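Local coordinates for protein insulinase family protease (Yersinia pestis, PDB 3GO9) that belongs to the M16 (insulinase) family and is predicted to be a metalloprotease, though its catalytic activity is not established, at residues A[50-54]-A[388-392]; A[93-99]-A[118-124]. One frame throughout, in Å; residues are numbered along the deposited sequence.

Contact 1: A[50-54]-A[388-392]; sequences IELRL and TDILM. With ZN (zinc ion), chain B.
Met392, a selenomethionine, lies across the guanidinium arm of Arg53: its CG sits over one face of that group, 3.6 Å from Arg53 CG. CG stands anti to the backbone N (chi1 176°), and bends at the next two torsions carry the methyl CE to 3.2 Å from Glu51 O. This pairing lays the first turn of helix 388-401 on a face of the M16-family sheet, at strand 50-56; Met392 also touches Val217 of the neighbouring strand. On the strand, Arg53 forms an end-on salt bridge with both nitrogens on Glu51 OE1, NH1 at the anti lone pair and NH2 from above the carboxylate plane; NH1 is also hydrogen-bonded to Leu52 O. No direct hydrogen bond joins the segments; water does. One water donates to Glu51 OE2 at 2.6 Å and to Thr388 OG1, which is also hydrogen-bonded to Arg49 O, while binding zinc, and a second links Arg53 NH2 to Asp389 O. Asp389 OD2 takes the zinc at 2.4 Å, and its OD1 forms a salt bridge with Arg102. Glu51, its OE2 also bonded to Ser119, stands in the second shell, where zinc and the two arginines probably offset the buried acidic charge.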
ATOM      1  N   ILE A  50     -11.217  -1.078 -17.800  1.00  9.31           N
ATOM      2  CA  ILE A  50     -11.948  -1.783 -16.728  1.00  8.93           C
ATOM      3  C   ILE A  50     -10.893  -2.492 -15.961  1.00  8.16           C
ATOM      4  O   ILE A  50     -10.172  -3.344 -16.526  1.00  9.32           O
ATOM      5  CB  ILE A  50     -12.946  -2.758 -17.287  1.00  9.57           C
ATOM      6  CG1 ILE A  50     -13.908  -2.098 -18.264  1.00 12.20           C
ATOM      7  CG2 ILE A  50     -13.708  -3.541 -16.186  1.00 11.74           C
ATOM      8  CD1 ILE A  50     -14.505  -0.846 -17.767  1.00 13.52           C
ATOM      9  N   GLU A  51     -10.825  -2.236 -14.640  1.00  7.96           N
ATOM     10  CA  GLU A  51      -9.807  -2.842 -13.781  1.00  7.31           C
ATOM     11  C   GLU A  51     -10.396  -3.946 -12.914  1.00  8.24           C
ATOM     12  O   GLU A  51     -11.393  -3.736 -12.258  1.00  8.08           O
ATOM     13  CB  GLU A  51      -9.152  -1.789 -12.885  1.00  7.39           C
ATOM     14  CG  GLU A  51      -8.473  -0.648 -13.648  1.00  7.94           C
ATOM     15  CD  GLU A  51      -7.249  -1.118 -14.420  1.00  9.61           C
ATOM     16  OE1 GLU A  51      -6.541  -2.020 -13.914  1.00  9.67           O
ATOM     17  OE2 GLU A  51      -6.961  -0.560 -15.523  1.00 10.47           O
ATOM     18  N   LEU A  52      -9.755  -5.120 -12.934  1.00  6.72           N
ATOM     19  CA  LEU A  52     -10.156  -6.248 -12.124  1.00  7.76           C
ATOM     20  C   LEU A  52      -8.997  -6.657 -11.218  1.00  6.53           C
ATOM     21  O   LEU A  52      -7.827  -6.759 -11.652  1.00  8.09           O
ATOM     22  CB  LEU A  52     -10.574  -7.435 -13.014  1.00  7.86           C
ATOM     23  CG  LEU A  52     -11.780  -7.241 -13.933  1.00 10.84           C
ATOM     24  CD1 LEU A  52     -11.325  -6.714 -15.246  1.00 15.25           C
ATOM     25  CD2 LEU A  52     -12.409  -8.601 -14.172  1.00 18.20           C
ATOM     26  N   ARG A  53      -9.301  -6.973  -9.963  1.00  7.84           N
ATOM     27  CA  ARG A  53      -8.287  -7.438  -9.045  1.00  8.12           C
ATOM     28  C   ARG A  53      -8.881  -8.626  -8.286  1.00  9.08           C
ATOM     29  O   ARG A  53     -10.006  -8.530  -7.774  1.00  9.74           O
ATOM     30  CB  ARG A  53      -7.865  -6.334  -8.052  1.00  7.82           C
ATOM     31  CG  ARG A  53      -7.343  -5.122  -8.736  1.00  6.55           C
ATOM     32  CD  ARG A  53      -5.935  -5.267  -9.271  1.00  9.32           C
ATOM     33  NE  ARG A  53      -5.541  -3.942  -9.739  1.00  9.53           N
ATOM     34  CZ  ARG A  53      -5.856  -3.435 -10.931  1.00  8.56           C
ATOM     35  NH1 ARG A  53      -6.452  -4.148 -11.854  1.00  8.79           N
ATOM     36  NH2 ARG A  53      -5.609  -2.168 -11.215  1.00  8.95           N
ATOM     37  N   LEU A  54      -8.136  -9.727  -8.202  1.00  7.76           N
ATOM     38  CA  LEU A  54      -8.549 -10.830  -7.365  1.00  7.54           C
ATOM     39  C   LEU A  54      -7.503 -10.944  -6.312  1.00  7.77           C
ATOM     40  O   LEU A  54      -6.334 -11.242  -6.621  1.00  7.89           O
ATOM     41  CB  LEU A  54      -8.689 -12.152  -8.150  1.00  6.92           C
ATOM     42  CG  LEU A  54      -9.059 -13.392  -7.305  1.00  8.90           C
ATOM     43  CD1 LEU A  54     -10.545 -13.290  -6.821  1.00 10.30           C
ATOM     44  CD2 LEU A  54      -8.867 -14.652  -8.154  1.00 10.81           C
ATOM     45  N   THR A 388      -9.368   4.971 -13.529  1.00  8.34           N
ATOM     46  CA  THR A 388      -9.872   3.745 -12.877  1.00  8.95           C
ATOM     47  C   THR A 388      -8.785   2.960 -12.131  1.00  7.98           C
ATOM     48  O   THR A 388      -9.040   2.424 -11.081  1.00  8.88           O
ATOM     49  CB  THR A 388     -10.605   2.840 -13.871  1.00  9.31           C
ATOM     50  OG1 THR A 388      -9.757   2.622 -15.003  1.00  8.32           O
ATOM     51  CG2 THR A 388     -11.938   3.469 -14.329  1.00  9.61           C
ATOM     52  N   ASP A 389      -7.563   2.931 -12.644  1.00  8.30           N
ATOM     53  CA  ASP A 389      -6.524   2.229 -11.877  1.00  8.85           C
ATOM     54  C   ASP A 389      -6.129   2.875 -10.548  1.00  8.65           C
ATOM     55  O   ASP A 389      -5.728   2.197  -9.587  1.00  8.58           O
ATOM     56  CB  ASP A 389      -5.303   1.912 -12.715  1.00  9.66           C
ATOM     57  CG  ASP A 389      -4.369   3.095 -12.898  1.00  9.82           C
ATOM     58  OD1 ASP A 389      -3.601   3.391 -11.988  1.00 10.68           O
ATOM     59  OD2 ASP A 389      -4.445   3.718 -13.949  1.00 12.07           O
ATOM     60  N   ILE A 390      -6.256   4.207 -10.465  1.00  8.29           N
ATOM     61  CA  ILE A 390      -6.017   4.934  -9.239  1.00  9.86           C
ATOM     62  C   ILE A 390      -7.150   4.721  -8.237  1.00  9.08           C
ATOM     63  O   ILE A 390      -6.894   4.491  -7.019  1.00 10.09           O
ATOM     64  CB  ILE A 390      -5.716   6.441  -9.482  1.00  9.23           C
ATOM     65  CG1 ILE A 390      -4.423   6.565 -10.306  1.00 12.01           C
ATOM     66  CG2 ILE A 390      -5.602   7.195  -8.116  1.00 10.12           C
ATOM     67  CD1 ILE A 390      -4.183   7.973 -10.862  1.00 13.53           C
ATOM     68  N   LEU A 391      -8.404   4.768  -8.727  1.00  8.88           N
ATOM     69  CA  LEU A 391      -9.536   4.409  -7.895  1.00  9.23           C
ATOM     70  C   LEU A 391      -9.316   3.010  -7.298  1.00  8.52           C
ATOM     71  O   LEU A 391      -9.636   2.758  -6.121  1.00  9.55           O
ATOM     72  CB  LEU A 391     -10.851   4.454  -8.695  1.00  9.68           C
ATOM     73  CG  LEU A 391     -11.267   5.794  -9.261  1.00 10.85           C
ATOM     74  CD1 LEU A 391     -12.536   5.667 -10.175  1.00 11.80           C
ATOM     75  CD2 LEU A 391     -11.492   6.832  -8.150  1.00 12.39           C
HETATM   76  N   MSE A 392      -8.843   2.093  -8.138  1.00  8.54           N
HETATM   77  CA  MSE A 392      -8.622   0.711  -7.693  1.00  7.99           C
HETATM   78  C   MSE A 392      -7.537   0.637  -6.647  1.00  7.76           C
HETATM   79  O   MSE A 392      -7.737  -0.016  -5.607  1.00  9.85           O
HETATM   80  CB  MSE A 392      -8.324  -0.234  -8.856  1.00  8.41           C
HETATM   81  CG  MSE A 392      -8.000  -1.616  -8.406  1.00  7.57           C
HETATM   82 SE   MSE A 392      -9.600  -2.497  -7.612  0.60  8.66          SE
HETATM   83  CE  MSE A 392     -10.445  -2.994  -9.272  1.00  9.13           C
TER
HETATM   84 ZN    ZN B 601      -5.222   3.385 -16.214  1.00 11.69          ZN
HETATM   85  O   HOH W   1      -7.050   1.988 -15.733  1.00  9.57           O
HETATM   86  O   HOH W   2      -4.176  -0.131  -9.698  1.00 10.82           O
HETATM   87  O   HOH W   3      -6.508   3.970 -18.190  1.00 14.37           O

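Contact 2: A[93-99]-A[118-124]; sequences LWQQGID and LSLPNNR. With ZN (zinc ion), chain B.
Leu118 presses its CD2 methyl over the six-membered ring of Trp94, a CH-pi contact 3.6 Å from the ring centroid and 19° off the normal, where helix 87-95 and the loop that follows it pack against strand 114-120 in the alpha+beta domain of the M16 peptidase family. The methyl lies toward the rim of the indole, nearest CH2, and Leu118 crosses the ring at about a right angle. Beside it, Leu93 CD1 reaches the CD2 methyls of both Leu118 and Leu120, while helix 125-140 adds Trp134, edge-to-face to Trp94, and Ala131 against Leu118. Packing is tightest at Gly97, whose bare CA comes 3.1 Å from Ser119 O in a CA-H...O contact. The backbones are pinned where Ser119 N donates to Gly97 O at 2.9 Å.

Toward solvent the contact thins to polar side chains. Gln96, partly exposed and extended beyond CG, offers OE1 to Arg124 NH1 at 3.0 Å; amide and guanidinium planes are turned 49° apart. A water bridges Gln96 NE2 and Arg124 NH2, making a second link between the same two groups. Arg124 NH2 has a further partner in Asp126, forming a salt bridge at the start of helix 125-140.

The other end, by contrast, is buried at a metal. Ser119 OG, which Glu51 holds, lies 3.4 Å from Asp99 CB. Asp99, whose CG is swung away from its backbone N (chi1 -159°), holds the zinc with both carboxylate oxygens, OD1 at 2.5 Å and OD2 at 2.3 Å.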
ATOM      1  N   LEU A  93      -5.838 -12.569 -24.584  1.00 10.76           N
ATOM      2  CA  LEU A  93      -6.293 -11.896 -23.376  1.00 10.97           C
ATOM      3  C   LEU A  93      -5.194 -11.028 -22.803  1.00 10.35           C
ATOM      4  O   LEU A  93      -5.427  -9.852 -22.489  1.00  9.71           O
ATOM      5  CB  LEU A  93      -6.780 -12.876 -22.304  1.00 11.44           C
ATOM      6  CG  LEU A  93      -7.025 -12.298 -20.937  1.00 10.00           C
ATOM      7  CD1 LEU A  93      -8.157 -11.265 -20.940  1.00 12.64           C
ATOM      8  CD2 LEU A  93      -7.392 -13.481 -19.968  1.00 10.50           C
ATOM      9  N   TRP A  94      -4.009 -11.618 -22.606  1.00  9.84           N
ATOM     10  CA  TRP A  94      -2.952 -10.926 -21.896  1.00 10.47           C
ATOM     11  C   TRP A  94      -2.314  -9.787 -22.718  1.00 11.00           C
ATOM     12  O   TRP A  94      -1.892  -8.805 -22.170  1.00 11.11           O
ATOM     13  CB  TRP A  94      -1.948 -11.909 -21.336  1.00 10.67           C
ATOM     14  CG  TRP A  94      -2.490 -12.534 -20.125  1.00 10.41           C
ATOM     15  CD1 TRP A  94      -2.990 -13.787 -19.973  1.00 11.57           C
ATOM     16  CD2 TRP A  94      -2.656 -11.879 -18.874  1.00 10.53           C
ATOM     17  NE1 TRP A  94      -3.452 -13.957 -18.684  1.00 10.22           N
ATOM     18  CE2 TRP A  94      -3.256 -12.793 -17.993  1.00  9.19           C
ATOM     19  CE3 TRP A  94      -2.362 -10.591 -18.415  1.00 10.29           C
ATOM     20  CZ2 TRP A  94      -3.542 -12.466 -16.656  1.00 10.48           C
ATOM     21  CZ3 TRP A  94      -2.643 -10.273 -17.089  1.00 11.34           C
ATOM     22  CH2 TRP A  94      -3.194 -11.187 -16.250  1.00 10.35           C
ATOM     23  N   GLN A  95      -2.338  -9.892 -24.040  1.00 11.58           N
ATOM     24  CA  GLN A  95      -1.974  -8.788 -24.893  1.00 11.84           C
ATOM     25  C   GLN A  95      -2.881  -7.597 -24.803  1.00 11.93           C
ATOM     26  O   GLN A  95      -2.500  -6.507 -25.235  1.00 13.47           O
ATOM     27  CB  GLN A  95      -1.897  -9.227 -26.361  1.00 12.31           C
ATOM     28  CG  GLN A  95      -0.641 -10.037 -26.591  1.00 12.84           C
ATOM     29  CD  GLN A  95      -0.427 -10.471 -27.989  1.00 18.14           C
ATOM     30  OE1 GLN A  95      -1.365 -10.728 -28.735  1.00 15.77           O
ATOM     31  NE2 GLN A  95       0.840 -10.630 -28.351  1.00 23.71           N
ATOM     32  N   GLN A  96      -4.071  -7.800 -24.260  1.00 10.95           N
ATOM     33  CA  GLN A  96      -5.056  -6.730 -24.119  1.00 11.08           C
ATOM     34  C   GLN A  96      -5.452  -6.600 -22.650  1.00 11.62           C
ATOM     35  O   GLN A  96      -6.516  -6.056 -22.331  1.00 13.18           O
ATOM     36  CB  GLN A  96      -6.275  -7.064 -24.961  1.00 11.71           C
ATOM     37  CG  GLN A  96      -5.980  -7.189 -26.461  1.00 12.99           C
ATOM     38  CD  GLN A  96      -7.189  -7.724 -27.239  1.00 13.56           C
ATOM     39  OE1 GLN A  96      -7.921  -6.953 -27.848  1.00 14.74           O
ATOM     40  NE2 GLN A  96      -7.348  -9.055 -27.281  1.00 11.12           N
ATOM     41  N   GLY A  97      -4.585  -7.031 -21.741  1.00 10.94           N
ATOM     42  CA  GLY A  97      -4.958  -7.046 -20.335  1.00 11.07           C
ATOM     43  C   GLY A  97      -4.110  -6.240 -19.395  1.00 10.79           C
ATOM     44  O   GLY A  97      -4.200  -6.447 -18.179  1.00 10.73           O
ATOM     45  N   ILE A  98      -3.258  -5.383 -19.944  1.00  9.30           N
ATOM     46  CA  ILE A  98      -2.338  -4.544 -19.194  1.00 11.57           C
ATOM     47  C   ILE A  98      -2.689  -3.047 -19.370  1.00 10.50           C
ATOM     48  O   ILE A  98      -2.993  -2.596 -20.475  1.00 11.31           O
ATOM     49  CB  ILE A  98      -0.883  -4.793 -19.592  1.00 10.85           C
ATOM     50  CG1 ILE A  98      -0.492  -6.298 -19.495  1.00 15.40           C
ATOM     51  CG2 ILE A  98       0.090  -4.020 -18.730  1.00 14.19           C
ATOM     52  CD1 ILE A  98      -0.616  -6.876 -18.096  1.00 16.26           C
ATOM     53  N   ASP A  99      -2.664  -2.302 -18.285  1.00  9.33           N
ATOM     54  CA  ASP A  99      -3.043  -0.867 -18.295  1.00 10.22           C
ATOM     55  C   ASP A  99      -2.049  -0.059 -19.135  1.00 11.05           C
ATOM     56  O   ASP A  99      -0.894  -0.417 -19.293  1.00 11.10           O
ATOM     57  CB  ASP A  99      -3.134  -0.326 -16.871  1.00  9.84           C
ATOM     58  CG  ASP A  99      -3.993   0.959 -16.715  1.00 11.78           C
ATOM     59  OD1 ASP A  99      -4.573   1.461 -17.692  1.00 10.98           O
ATOM     60  OD2 ASP A  99      -4.101   1.459 -15.556  1.00 10.32           O
ATOM     61  N   LEU A 118      -5.921  -7.619 -13.879  1.00  6.84           N
ATOM     62  CA  LEU A 118      -6.224  -7.435 -15.299  1.00  8.16           C
ATOM     63  C   LEU A 118      -6.791  -6.023 -15.536  1.00  8.85           C
ATOM     64  O   LEU A 118      -7.524  -5.466 -14.700  1.00 10.00           O
ATOM     65  CB  LEU A 118      -7.204  -8.485 -15.804  1.00  8.14           C
ATOM     66  CG  LEU A 118      -6.572  -9.834 -16.134  1.00 10.07           C
ATOM     67  CD1 LEU A 118      -7.522 -11.014 -16.054  1.00 17.82           C
ATOM     68  CD2 LEU A 118      -6.027  -9.757 -17.570  1.00 13.69           C
ATOM     69  N   SER A 119      -6.470  -5.434 -16.682  1.00  9.09           N
ATOM     70  CA  SER A 119      -6.920  -4.110 -17.073  1.00  9.38           C
ATOM     71  C   SER A 119      -7.378  -4.260 -18.516  1.00 10.46           C
ATOM     72  O   SER A 119      -6.531  -4.566 -19.380  1.00 10.21           O
ATOM     73  CB  SER A 119      -5.730  -3.119 -17.041  1.00  8.90           C
ATOM     74  OG  SER A 119      -6.083  -1.855 -17.634  1.00  9.84           O
ATOM     75  N   LEU A 120      -8.674  -4.125 -18.758  1.00 10.25           N
ATOM     76  CA  LEU A 120      -9.268  -4.430 -20.040  1.00 11.02           C
ATOM     77  C   LEU A 120      -9.655  -3.150 -20.737  1.00 11.85           C
ATOM     78  O   LEU A 120     -10.049  -2.154 -20.126  1.00 11.42           O
ATOM     79  CB  LEU A 120     -10.542  -5.263 -19.876  1.00 11.35           C
ATOM     80  CG  LEU A 120     -10.417  -6.502 -19.033  1.00 10.99           C
ATOM     81  CD1 LEU A 120     -11.763  -7.215 -18.945  1.00 14.59           C
ATOM     82  CD2 LEU A 120      -9.331  -7.406 -19.613  1.00 11.96           C
ATOM     83  N   PRO A 121      -9.643  -3.167 -22.068  1.00 12.06           N
ATOM     84  CA  PRO A 121     -10.175  -1.993 -22.695  1.00 13.75           C
ATOM     85  C   PRO A 121     -11.645  -1.809 -22.437  1.00 14.32           C
ATOM     86  O   PRO A 121     -12.376  -2.751 -22.206  1.00 14.11           O
ATOM     87  CB  PRO A 121      -9.947  -2.246 -24.200  1.00 13.35           C
ATOM     88  CG  PRO A 121      -9.323  -3.574 -24.287  1.00 14.37           C
ATOM     89  CD  PRO A 121      -9.455  -4.275 -22.992  1.00 13.38           C
ATOM     90  N   ASN A 122     -12.078  -0.571 -22.560  1.00 18.34           N
ATOM     91  CA  ASN A 122     -13.470  -0.269 -22.404  1.00 20.51           C
ATOM     92  C   ASN A 122     -14.293  -0.860 -23.548  1.00 20.33           C
ATOM     93  O   ASN A 122     -13.766  -1.118 -24.630  1.00 17.98           O
ATOM     94  CB  ASN A 122     -13.681   1.248 -22.324  1.00 21.98           C
ATOM     95  CG  ASN A 122     -14.785   1.624 -21.345  1.00 27.76           C
ATOM     96  OD1 ASN A 122     -15.763   0.878 -21.121  1.00 34.03           O
ATOM     97  ND2 ASN A 122     -14.601   2.744 -20.707  1.00 32.46           N
ATOM     98  N   ASN A 123     -15.544  -1.169 -23.259  1.00 19.09           N
ATOM     99  CA  ASN A 123     -16.472  -1.609 -24.308  1.00 19.65           C
ATOM    100  C   ASN A 123     -16.023  -2.869 -25.037  1.00 18.22           C
ATOM    101  O   ASN A 123     -16.166  -2.985 -26.258  1.00 15.92           O
ATOM    102  CB  ASN A 123     -16.750  -0.482 -25.313  1.00 20.23           C
ATOM    103  CG  ASN A 123     -17.929  -0.813 -26.213  1.00 24.86           C
ATOM    104  OD1 ASN A 123     -18.862  -1.503 -25.779  1.00 31.78           O
ATOM    105  ND2 ASN A 123     -17.868  -0.396 -27.472  1.00 30.35           N
ATOM    106  N   ARG A 124     -15.486  -3.818 -24.255  1.00 15.50           N
ATOM    107  CA  ARG A 124     -15.076  -5.128 -24.756  1.00 15.54           C
ATOM    108  C   ARG A 124     -15.687  -6.192 -23.858  1.00 16.21           C
ATOM    109  O   ARG A 124     -14.990  -6.768 -22.999  1.00 13.21           O
ATOM    110  CB  ARG A 124     -13.533  -5.252 -24.774  1.00 14.42           C
ATOM    111  CG  ARG A 124     -12.835  -4.350 -25.809  1.00 15.70           C
ATOM    112  CD  ARG A 124     -13.190  -4.749 -27.244  1.00 14.32           C
ATOM    113  NE  ARG A 124     -12.910  -6.154 -27.539  1.00 12.91           N
ATOM    114  CZ  ARG A 124     -11.718  -6.660 -27.901  1.00 15.38           C
ATOM    115  NH1 ARG A 124     -10.665  -5.861 -27.981  1.00 19.29           N
ATOM    116  NH2 ARG A 124     -11.547  -7.969 -28.105  1.00 16.70           N
TER
HETATM  117 ZN    ZN B 601      -5.222   3.385 -16.214  1.00 11.69          ZN
HETATM  118  O   HOH W   4      -9.649 -10.049 -28.887  1.00 22.97           O
HETATM  119  O   HOH W   3      -6.508   3.970 -18.190  1.00 14.37           O
HETATM  120  O   HOH W   1      -7.050   1.988 -15.733  1.00  9.57           O

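From the N terminus the chain first lays down strand 50-56, then runs through helix 87-95 to 93-99. Contact 2 closes a short loop when strand 114-120 and the turn after it return to that segment, with 18 residues between. Contact 1 closes only after a further long excursion, through a long run of helices and the second, five-stranded sheet, when helix 388-401 comes back to strand 50-56. The short loop therefore lies wholly within the long one. Strands 50-56 and 114-120 are antiparallel neighbours in one sheet, so both contacts are built on it. They share one zinc site, whose protein ligands Asp99, Glu101, Asp387 and Asp389 join the two chain regions, and two of its waters.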